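Local coordinates for phosphate transport system protein phoU (Streptococcus pneumoniae, PDB 2I0M), which probably helps to regulate phosphate uptake, working as a homodimer of helical subunits that carry bound zinc, at residues E91-H96 and D195-I200; Q154-Y159 and H189-A194; K164-L169 and Q182-I187. One frame throughout, in Å; residues are numbered along the deposited sequence.

Interaction 1 (E91-H96 and D195-I200). With ZN (zinc ion), chain D; ZN (zinc ion), chain B.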
loop_
_atom_site.group_PDB
_atom_site.type_symbol
_atom_site.label_atom_id
_atom_site.label_comp_id
_atom_site.label_asym_id
_atom_site.label_seq_id
_atom_site.Cartn_x
_atom_site.Cartn_y
_atom_site.Cartn_z
ATOM N N GLU A 91 -5.126 8.083 4.280
ATOM C CA GLU A 91 -6.401 7.369 4.466
ATOM C C GLU A 91 -6.293 5.848 4.454
ATOM O O GLU A 91 -7.121 5.167 5.055
ATOM C CB GLU A 91 -7.642 8.002 3.750
ATOM C CG GLU A 91 -8.323 7.405 2.542
ATOM C CD GLU A 91 -8.621 5.912 2.569
ATOM O OE1 GLU A 91 -7.705 5.153 2.182
ATOM O OE2 GLU A 91 -9.769 5.496 2.893
ATOM N N ARG A 92 -5.247 5.318 3.819
ATOM C CA ARG A 92 -5.006 3.869 3.870
ATOM C C ARG A 92 -4.419 3.487 5.230
ATOM O O ARG A 92 -4.799 2.472 5.810
ATOM C CB ARG A 92 -4.172 3.395 2.683
ATOM C CG ARG A 92 -4.946 3.538 1.368
ATOM C CD ARG A 92 -4.105 3.238 0.175
ATOM N NE ARG A 92 -4.799 3.524 -1.080
ATOM C CZ ARG A 92 -4.226 3.434 -2.280
ATOM N NH1 ARG A 92 -2.945 3.063 -2.379
ATOM N NH2 ARG A 92 -4.933 3.700 -3.383
ATOM N N MET A 93 -3.526 4.324 5.745
ATOM C CA MET A 93 -3.072 4.216 7.150
ATOM C C MET A 93 -4.263 4.157 8.118
ATOM O O MET A 93 -4.402 3.194 8.878
ATOM C CB MET A 93 -2.114 5.356 7.483
ATOM C CG MET A 93 -0.777 5.199 6.718
ATOM S SD MET A 93 0.317 6.624 6.740
ATOM C CE MET A 93 0.556 6.700 8.488
ATOM N N GLY A 94 -5.129 5.169 8.047
ATOM C CA GLY A 94 -6.439 5.177 8.714
ATOM C C GLY A 94 -7.266 3.897 8.627
ATOM O O GLY A 94 -7.740 3.406 9.639
ATOM N N ASP A 95 -7.455 3.351 7.429
ATOM C CA ASP A 95 -8.207 2.085 7.262
ATOM C C ASP A 95 -7.589 0.914 8.056
ATOM O O ASP A 95 -8.300 0.060 8.562
ATOM C CB ASP A 95 -8.242 1.671 5.797
ATOM C CG ASP A 95 -9.029 2.630 4.904
ATOM O OD1 ASP A 95 -9.962 3.364 5.346
ATOM O OD2 ASP A 95 -8.717 2.592 3.695
ATOM N N HIS A 96 -6.265 0.885 8.145
ATOM C CA HIS A 96 -5.542 -0.188 8.818
ATOM C C HIS A 96 -5.625 -0.045 10.326
ATOM O O HIS A 96 -5.523 -1.033 11.053
ATOM C CB HIS A 96 -4.073 -0.250 8.358
ATOM C CG HIS A 96 -3.882 -1.012 7.086
ATOM N ND1 HIS A 96 -3.553 -0.403 5.897
ATOM C CD2 HIS A 96 -4.026 -2.325 6.805
ATOM C CE1 HIS A 96 -3.491 -1.312 4.939
ATOM N NE2 HIS A 96 -3.775 -2.488 5.465
ATOM N N ASP A 195 4.575 0.801 6.327
ATOM C CA ASP A 195 4.932 0.846 4.926
ATOM C C ASP A 195 4.453 2.137 4.246
ATOM O O ASP A 195 5.217 2.763 3.509
ATOM C CB ASP A 195 4.358 -0.371 4.201
ATOM C CG ASP A 195 5.296 -1.557 4.200
ATOM O OD1 ASP A 195 6.510 -1.374 4.460
ATOM O OD2 ASP A 195 4.823 -2.693 3.908
ATOM N N TYR A 196 3.195 2.526 4.470
ATOM C CA TYR A 196 2.705 3.812 3.928
ATOM C C TYR A 196 3.486 5.045 4.409
ATOM O O TYR A 196 3.718 5.970 3.632
ATOM C CB TYR A 196 1.202 4.012 4.163
ATOM C CG TYR A 196 0.343 3.118 3.306
ATOM C CD1 TYR A 196 0.341 3.243 1.911
ATOM C CD2 TYR A 196 -0.464 2.128 3.879
ATOM C CE1 TYR A 196 -0.451 2.401 1.095
ATOM C CE2 TYR A 196 -1.251 1.287 3.073
ATOM C CZ TYR A 196 -1.241 1.445 1.696
ATOM O OH TYR A 196 -2.013 0.622 0.910
ATOM N N ILE A 197 3.877 5.059 5.682
ATOM C CA ILE A 197 4.768 6.106 6.218
ATOM C C ILE A 197 6.052 6.201 5.390
ATOM O O ILE A 197 6.498 7.310 5.053
ATOM C CB ILE A 197 5.118 5.856 7.710
ATOM C CG1 ILE A 197 3.849 5.969 8.572
ATOM C CG2 ILE A 197 6.187 6.827 8.195
ATOM C CD1 ILE A 197 4.003 5.451 9.991
ATOM N N ALA A 198 6.633 5.040 5.071
ATOM C CA ALA A 198 7.843 4.950 4.270
ATOM C C ALA A 198 7.597 5.493 2.851
ATOM O O ALA A 198 8.417 6.223 2.317
ATOM C CB ALA A 198 8.330 3.485 4.212
ATOM N N ASN A 199 6.474 5.110 2.253
ATOM C CA ASN A 199 5.981 5.714 1.036
ATOM C C ASN A 199 5.869 7.252 1.095
ATOM O O ASN A 199 6.205 7.916 0.126
ATOM C CB ASN A 199 4.642 5.085 0.625
ATOM C CG ASN A 199 4.794 3.670 0.041
ATOM O OD1 ASN A 199 3.878 2.834 0.147
ATOM N ND2 ASN A 199 5.937 3.402 -0.579
ATOM N N ILE A 200 5.441 7.822 2.219
ATOM C CA ILE A 200 5.296 9.284 2.298
ATOM C C ILE A 200 6.679 9.919 2.372
ATOM O O ILE A 200 6.935 10.948 1.744
ATOM C CB ILE A 200 4.378 9.754 3.450
ATOM C CG1 ILE A 200 2.963 9.179 3.296
ATOM C CG2 ILE A 200 4.303 11.285 3.493
ATOM C CD1 ILE A 200 2.076 9.375 4.508
HETATM ZN ZN ZN D . -9.589 3.387 2.052
HETATM ZN ZN ZN B . 7.208 -3.083 6.180
#
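The ring of Y196 has CB of R92 over one face and H96 at its edge. CB of R92 sits 3.9 Å from the centroid of the Y196 ring, 24° off the ring normal, in a CH-pi contact. The extended R92 chain then passes the hydroxyl end of the ring, with CD 3.4 Å from OH of Y196. The guanidinium is turned 65° from the ring plane. CE1 of H96 lies in the plane of the Y196 ring, 3.9 Å from its CE2. A weak hydrogen bond from H96 ND1 to O of R92 ties the imidazole to its own helix.

M93 runs alongside Y196 in the opposite direction, with CG at 3.4 Å from CB of Y196. The M93 chain bends only at its last torsion, which brings CE against CG1 of I197. SD meets CD1 of I200.

The two short segments run antiparallel, 10.0 Å apart at their axes. They join helix 74-105 to helix 177-209, and so connect the two PhoU domains of the chain. E91 and D95 take no part in the packing. They bind one zinc ion, through both carboxylate oxygens of E91 and OD2 of D95. D214 of the second subunit also binds this ion. D195 binds another zinc through OD1.

The interface itself is largely apolar. Y196 OH hydrogen-bonds to R192, and R92 forms a salt bridge with D89 of the second subunit. The contact therefore rests on dispersion and CH-pi packing, while the polar ends of R92 and Y196 are held by partners beyond it.

Interaction 2 (Q154-Y159 and H189-A194). With ZN (zinc ion), chain B.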
loop_
_atom_site.group_PDB
_atom_site.type_symbol
_atom_site.label_atom_id
_atom_site.label_comp_id
_atom_site.label_asym_id
_atom_site.label_seq_id
_atom_site.Cartn_x
_atom_site.Cartn_y
_atom_site.Cartn_z
ATOM N N GLN A 154 12.955 -2.425 11.133
ATOM C CA GLN A 154 12.622 -2.939 12.467
ATOM C C GLN A 154 11.177 -3.445 12.596
ATOM O O GLN A 154 10.932 -4.477 13.236
ATOM C CB GLN A 154 12.918 -1.901 13.553
ATOM C CG GLN A 154 14.381 -1.790 13.917
ATOM C CD GLN A 154 15.084 -0.654 13.193
ATOM O OE1 GLN A 154 15.811 -0.878 12.215
ATOM N NE2 GLN A 154 14.878 0.581 13.676
ATOM N N ILE A 155 10.234 -2.711 12.008
ATOM C CA ILE A 155 8.834 -3.125 12.000
ATOM C C ILE A 155 8.620 -4.445 11.255
ATOM O O ILE A 155 7.853 -5.301 11.715
ATOM C CB ILE A 155 7.897 -1.978 11.565
ATOM C CG1 ILE A 155 7.539 -1.162 12.820
ATOM C CG2 ILE A 155 6.610 -2.495 10.938
ATOM C CD1 ILE A 155 7.261 0.226 12.557
ATOM N N ASP A 156 9.332 -4.617 10.139
ATOM C CA ASP A 156 9.366 -5.879 9.419
ATOM C C ASP A 156 9.877 -7.025 10.296
ATOM O O ASP A 156 9.316 -8.120 10.278
ATOM C CB ASP A 156 10.210 -5.746 8.145
ATOM C CG ASP A 156 9.478 -4.999 7.032
ATOM O OD1 ASP A 156 10.124 -4.662 6.006
ATOM O OD2 ASP A 156 8.257 -4.750 7.182
ATOM N N GLN A 157 10.935 -6.761 11.062
ATOM C CA GLN A 157 11.496 -7.730 12.007
ATOM C C GLN A 157 10.492 -8.093 13.098
ATOM O O GLN A 157 10.320 -9.259 13.422
ATOM C CB GLN A 157 12.789 -7.196 12.616
ATOM C CG GLN A 157 13.934 -7.137 11.621
ATOM C CD GLN A 157 15.139 -6.326 12.106
ATOM O OE1 GLN A 157 16.020 -5.993 11.312
ATOM N NE2 GLN A 157 15.186 -6.016 13.401
ATOM N N TYR A 158 9.818 -7.095 13.642
ATOM C CA TYR A 158 8.690 -7.346 14.530
ATOM C C TYR A 158 7.630 -8.176 13.821
ATOM O O TYR A 158 7.097 -9.117 14.396
ATOM C CB TYR A 158 8.059 -6.042 15.037
ATOM C CG TYR A 158 8.846 -5.300 16.095
ATOM C CD1 TYR A 158 9.255 -5.929 17.268
ATOM C CD2 TYR A 158 9.144 -3.947 15.936
ATOM C CE1 TYR A 158 9.966 -5.236 18.248
ATOM C CE2 TYR A 158 9.849 -3.237 16.911
ATOM C CZ TYR A 158 10.261 -3.889 18.063
ATOM O OH TYR A 158 10.961 -3.187 19.017
ATOM N N TYR A 159 7.331 -7.826 12.574
ATOM C CA TYR A 159 6.311 -8.533 11.806
ATOM C C TYR A 159 6.588 -10.041 11.686
ATOM O O TYR A 159 5.701 -10.850 11.942
ATOM C CB TYR A 159 6.098 -7.894 10.420
ATOM C CG TYR A 159 5.068 -8.612 9.598
ATOM C CD1 TYR A 159 3.726 -8.576 9.958
ATOM C CD2 TYR A 159 5.428 -9.340 8.478
ATOM C CE1 TYR A 159 2.763 -9.257 9.234
ATOM C CE2 TYR A 159 4.464 -10.021 7.726
ATOM C CZ TYR A 159 3.128 -9.967 8.119
ATOM O OH TYR A 159 2.156 -10.625 7.394
ATOM N N HIS A 189 -1.739 -5.146 9.893
ATOM C CA HIS A 189 -2.231 -3.770 9.809
ATOM C C HIS A 189 -1.171 -2.754 10.211
ATOM O O HIS A 189 -1.092 -1.680 9.614
ATOM C CB HIS A 189 -3.490 -3.571 10.649
ATOM C CG HIS A 189 -4.724 -4.145 10.026
ATOM N ND1 HIS A 189 -5.117 -3.841 8.742
ATOM C CD2 HIS A 189 -5.664 -4.989 10.519
ATOM C CE1 HIS A 189 -6.234 -4.490 8.457
ATOM N NE2 HIS A 189 -6.586 -5.195 9.518
ATOM N N LEU A 190 -0.375 -3.097 11.218
ATOM C CA LEU A 190 0.720 -2.255 11.678
ATOM C C LEU A 190 1.842 -2.239 10.666
ATOM O O LEU A 190 2.441 -1.192 10.414
ATOM C CB LEU A 190 1.267 -2.749 13.027
ATOM C CG LEU A 190 0.553 -2.304 14.302
ATOM C CD1 LEU A 190 1.125 -2.998 15.529
ATOM C CD2 LEU A 190 0.654 -0.789 14.441
ATOM N N GLU A 191 2.135 -3.405 10.095
ATOM C CA GLU A 191 3.188 -3.509 9.109
ATOM C C GLU A 191 2.845 -2.638 7.879
ATOM O O GLU A 191 3.712 -1.910 7.401
ATOM C CB GLU A 191 3.458 -4.982 8.752
ATOM C CG GLU A 191 4.767 -5.237 7.989
ATOM C CD GLU A 191 4.708 -4.810 6.517
ATOM O OE1 GLU A 191 3.611 -4.857 5.920
ATOM O OE2 GLU A 191 5.763 -4.431 5.961
ATOM N N ARG A 192 1.593 -2.704 7.400
ATOM C CA ARG A 192 1.091 -1.850 6.301
ATOM C C ARG A 192 1.092 -0.357 6.627
ATOM O O ARG A 192 1.547 0.454 5.817
ATOM C CB ARG A 192 -0.329 -2.245 5.868
ATOM C CG ARG A 192 -0.479 -3.633 5.342
ATOM C CD ARG A 192 0.216 -3.796 4.017
ATOM N NE ARG A 192 -0.635 -3.374 2.902
ATOM C CZ ARG A 192 -0.628 -2.152 2.388
ATOM N NH1 ARG A 192 0.199 -1.226 2.870
ATOM N NH2 ARG A 192 -1.430 -1.863 1.379
ATOM N N PHE A 193 0.558 -0.006 7.796
ATOM C CA PHE A 193 0.631 1.351 8.353
ATOM C C PHE A 193 2.020 1.944 8.186
ATOM O O PHE A 193 2.175 3.034 7.646
ATOM C CB PHE A 193 0.261 1.303 9.841
ATOM C CG PHE A 193 0.158 2.639 10.510
ATOM C CD1 PHE A 193 -1.013 3.384 10.436
ATOM C CD2 PHE A 193 1.205 3.120 11.285
ATOM C CE1 PHE A 193 -1.126 4.619 11.105
ATOM C CE2 PHE A 193 1.107 4.353 11.949
ATOM C CZ PHE A 193 -0.063 5.099 11.856
ATOM N N ALA A 194 3.025 1.197 8.631
ATOM C CA ALA A 194 4.412 1.649 8.601
ATOM C C ALA A 194 4.989 1.720 7.185
ATOM O O ALA A 194 5.787 2.598 6.876
ATOM C CB ALA A 194 5.278 0.772 9.505
HETATM ZN ZN ZN B . 7.208 -3.083 6.180
#
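D156 and E191 reach across from facing helices and meet at one zinc ion. Their carboxylates are nearly coplanar, with planes 26° apart. OD2 of D156 binds the zinc at 2.2 Å and OE2 of E191 binds it at 2.0 Å. These two oxygens lie 2.8 Å apart, a closeness consistent with both binding the same metal.

E191 leaves its helix with CG opposite the backbone N (chi1 -166°). This first torsion lays CG against the Y159 ring, 4.2 Å from its centroid, in an off-centre CH-pi contact. A bend at the second torsion then turns the carboxylate to the zinc. Ring and carboxylate planes are 51° apart. CB of E191 also rests 3.8 Å from CD1 of Y159. The hydroxyl of Y159 hydrogen-bonds to that of Y159 of the second subunit.

CG2 and CD1 of I155 both touch CB of A194, the latter at 3.7 Å. The two segments run antiparallel.

D152 and D195 complete the protein part of this four-residue zinc site. The gathered carboxylates would probably repel one another without the cation, so the zinc probably holds helices 152-168 and 177-209 together here.

Interaction 3 (K164-L169 and Q182-I187)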
loop_
_atom_site.group_PDB
_atom_site.type_symbol
_atom_site.label_atom_id
_atom_site.label_comp_id
_atom_site.label_asym_id
_atom_site.label_seq_id
_atom_site.Cartn_x
_atom_site.Cartn_y
_atom_site.Cartn_z
ATOM N N LYS A 164 5.933 -15.760 13.172
ATOM C CA LYS A 164 6.526 -17.043 13.541
ATOM C C LYS A 164 6.013 -17.511 14.900
ATOM O O LYS A 164 5.682 -18.687 15.071
ATOM C CB LYS A 164 8.053 -16.942 13.578
ATOM C CG LYS A 164 8.729 -16.934 12.220
ATOM C CD LYS A 164 10.249 -17.012 12.375
ATOM C CE LYS A 164 10.947 -17.417 11.064
ATOM N NZ LYS A 164 10.968 -16.335 10.019
ATOM N N GLU A 165 5.943 -16.583 15.857
ATOM C CA GLU A 165 5.477 -16.900 17.206
ATOM C C GLU A 165 4.001 -17.290 17.218
ATOM O O GLU A 165 3.643 -18.330 17.773
ATOM C CB GLU A 165 5.733 -15.727 18.159
ATOM C CG GLU A 165 5.104 -15.865 19.543
ATOM C CD GLU A 165 5.005 -14.528 20.273
ATOM O OE1 GLU A 165 5.463 -13.502 19.718
ATOM O OE2 GLU A 165 4.473 -14.501 21.403
ATOM N N ILE A 166 3.156 -16.471 16.594
ATOM C CA ILE A 166 1.705 -16.672 16.672
ATOM C C ILE A 166 1.249 -17.995 16.049
ATOM O O ILE A 166 0.501 -18.741 16.675
ATOM C CB ILE A 166 0.894 -15.464 16.113
ATOM C CG1 ILE A 166 1.281 -14.171 16.832
ATOM C CG2 ILE A 166 -0.606 -15.695 16.281
ATOM C CD1 ILE A 166 0.691 -12.908 16.224
ATOM N N ILE A 167 1.694 -18.282 14.825
ATOM C CA ILE A 167 1.315 -19.533 14.166
ATOM C C ILE A 167 2.053 -20.708 14.803
ATOM O O ILE A 167 1.545 -21.828 14.819
ATOM C CB ILE A 167 1.558 -19.536 12.634
ATOM C CG1 ILE A 167 3.051 -19.524 12.323
ATOM C CG2 ILE A 167 0.840 -18.372 11.954
ATOM C CD1 ILE A 167 3.476 -20.592 11.335
ATOM N N GLY A 168 3.251 -20.436 15.321
ATOM C CA GLY A 168 4.014 -21.410 16.090
ATOM C C GLY A 168 3.218 -21.897 17.286
ATOM O O GLY A 168 3.333 -23.059 17.679
ATOM N N LEU A 169 2.396 -21.005 17.841
ATOM C CA LEU A 169 1.501 -21.314 18.953
ATOM C C LEU A 169 0.329 -22.238 18.586
ATOM O O LEU A 169 -0.769 -22.104 19.137
ATOM C CB LEU A 169 0.994 -20.022 19.615
ATOM C CG LEU A 169 1.550 -19.653 20.995
ATOM C CD1 LEU A 169 1.512 -18.158 21.241
ATOM C CD2 LEU A 169 0.791 -20.392 22.095
ATOM N N GLN A 182 -6.692 -13.235 14.548
ATOM C CA GLN A 182 -6.931 -11.820 14.819
ATOM C C GLN A 182 -5.631 -11.051 15.079
ATOM O O GLN A 182 -5.445 -9.946 14.552
ATOM C CB GLN A 182 -7.940 -11.640 15.961
ATOM C CG GLN A 182 -9.363 -12.146 15.650
ATOM C CD GLN A 182 -9.936 -11.607 14.332
ATOM O OE1 GLN A 182 -9.840 -10.411 14.036
ATOM N NE2 GLN A 182 -10.539 -12.490 13.542
ATOM N N TYR A 183 -4.730 -11.637 15.867
ATOM C CA TYR A 183 -3.402 -11.060 16.078
ATOM C C TYR A 183 -2.505 -11.102 14.835
ATOM O O TYR A 183 -1.585 -10.293 14.707
ATOM C CB TYR A 183 -2.700 -11.707 17.269
ATOM C CG TYR A 183 -3.177 -11.178 18.596
ATOM C CD1 TYR A 183 -2.658 -9.999 19.118
ATOM C CD2 TYR A 183 -4.150 -11.855 19.336
ATOM C CE1 TYR A 183 -3.088 -9.504 20.344
ATOM C CE2 TYR A 183 -4.591 -11.364 20.557
ATOM C CZ TYR A 183 -4.056 -10.187 21.053
ATOM O OH TYR A 183 -4.488 -9.689 22.263
ATOM N N LEU A 184 -2.765 -12.033 13.920
ATOM C CA LEU A 184 -2.087 -12.007 12.629
ATOM C C LEU A 184 -2.516 -10.775 11.833
ATOM O O LEU A 184 -1.661 -10.062 11.305
ATOM C CB LEU A 184 -2.301 -13.300 11.821
ATOM C CG LEU A 184 -1.549 -14.560 12.284
ATOM C CD1 LEU A 184 -1.868 -15.759 11.386
ATOM C CD2 LEU A 184 -0.031 -14.350 12.375
ATOM N N TYR A 185 -3.827 -10.517 11.772
ATOM C CA TYR A 185 -4.350 -9.333 11.078
ATOM C C TYR A 185 -3.780 -8.063 11.681
ATOM O O TYR A 185 -3.298 -7.204 10.949
ATOM C CB TYR A 185 -5.873 -9.263 11.130
ATOM C CG TYR A 185 -6.590 -10.444 10.516
ATOM C CD1 TYR A 185 -6.036 -11.153 9.441
ATOM C CD2 TYR A 185 -7.847 -10.828 10.979
ATOM C CE1 TYR A 185 -6.703 -12.223 8.877
ATOM C CE2 TYR A 185 -8.521 -11.901 10.419
ATOM C CZ TYR A 185 -7.949 -12.590 9.368
ATOM O OH TYR A 185 -8.617 -13.663 8.809
ATOM N N ILE A 186 -3.818 -7.965 13.013
ATOM C CA ILE A 186 -3.344 -6.789 13.726
ATOM C C ILE A 186 -1.912 -6.436 13.339
ATOM O O ILE A 186 -1.613 -5.276 13.033
ATOM C CB ILE A 186 -3.467 -6.957 15.271
ATOM C CG1 ILE A 186 -4.930 -6.826 15.690
ATOM C CG2 ILE A 186 -2.592 -5.931 16.002
ATOM C CD1 ILE A 186 -5.268 -7.483 17.005
ATOM N N ILE A 187 -1.029 -7.428 13.348
ATOM C CA ILE A 187 0.372 -7.156 13.039
ATOM C C ILE A 187 0.564 -6.833 11.556
ATOM O O ILE A 187 1.450 -6.063 11.210
ATOM C CB ILE A 187 1.356 -8.258 13.557
ATOM C CG1 ILE A 187 1.148 -9.595 12.848
ATOM C CG2 ILE A 187 1.218 -8.398 15.064
ATOM C CD1 ILE A 187 2.347 -10.529 12.932
#
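I166 points its CB toward the facing segment and touches Y183, L184 and I187. Its CB already touches that segment, lying 4.0 Å from CD2 of L184. The CG2 branch stands opposite the backbone N and stays near the same methyl, at 4.2 Å. The other branch leaves beside the backbone N (chi1 -56°). CG1 carries it onward, extended, toward Y183. At the tip, CD1 meets CB of Y183 at 3.7 Å and the backbone O of Y183 at 3.8 Å. It also comes within 4.4 Å of CD1 of I187.

These segments belong to a helical hairpin. Helix 152-168 is followed, after a short connection, by helix 177-209, which runs back beside it. The axes of the two short segments are 10.1 Å apart and antiparallel at 168°. I166 and L184 are the closest pair by CA atoms. Helix 117-136 packs on the same hairpin through L119, which touches Y183 and I187.

L184 slides past I166 in the opposite direction and also meets I167, which it crosses at about a right angle. CD1 of L184 is 3.8 Å from CG2 of I167, and its CD2 is slightly farther from that methyl. The end of I167 leads away from segment 182-187. I167 also packs on I167 of the second subunit, while L184 itself touches Y160 of that subunit. The ring of Y183 also turns away, so that I166 meets its CB rather than the aromatic face. The hydroxyl of Y183 hydrogen-bonds to NZ of K37.

How the interactions relate
Helix 177-209 takes part in all three contacts. Interactions 1 and 2 use neighbouring turns of it, with centres 11 Å apart. They share a zinc ion: D195 of interaction 1 binds it together with D156 and E191 of interaction 2. They also touch, where CE1 of H96 lies 3.4 Å from CB of R192. Interaction 3 sits farther along the same helix pair as interaction 2, with centres 13 Å apart. There CD1 of I187 meets O of Y159 at 3.5 Å, and the I187 side chain is about 11 Å from a zinc. Interactions 1 and 3 do not touch. Each contact reaches the second subunit.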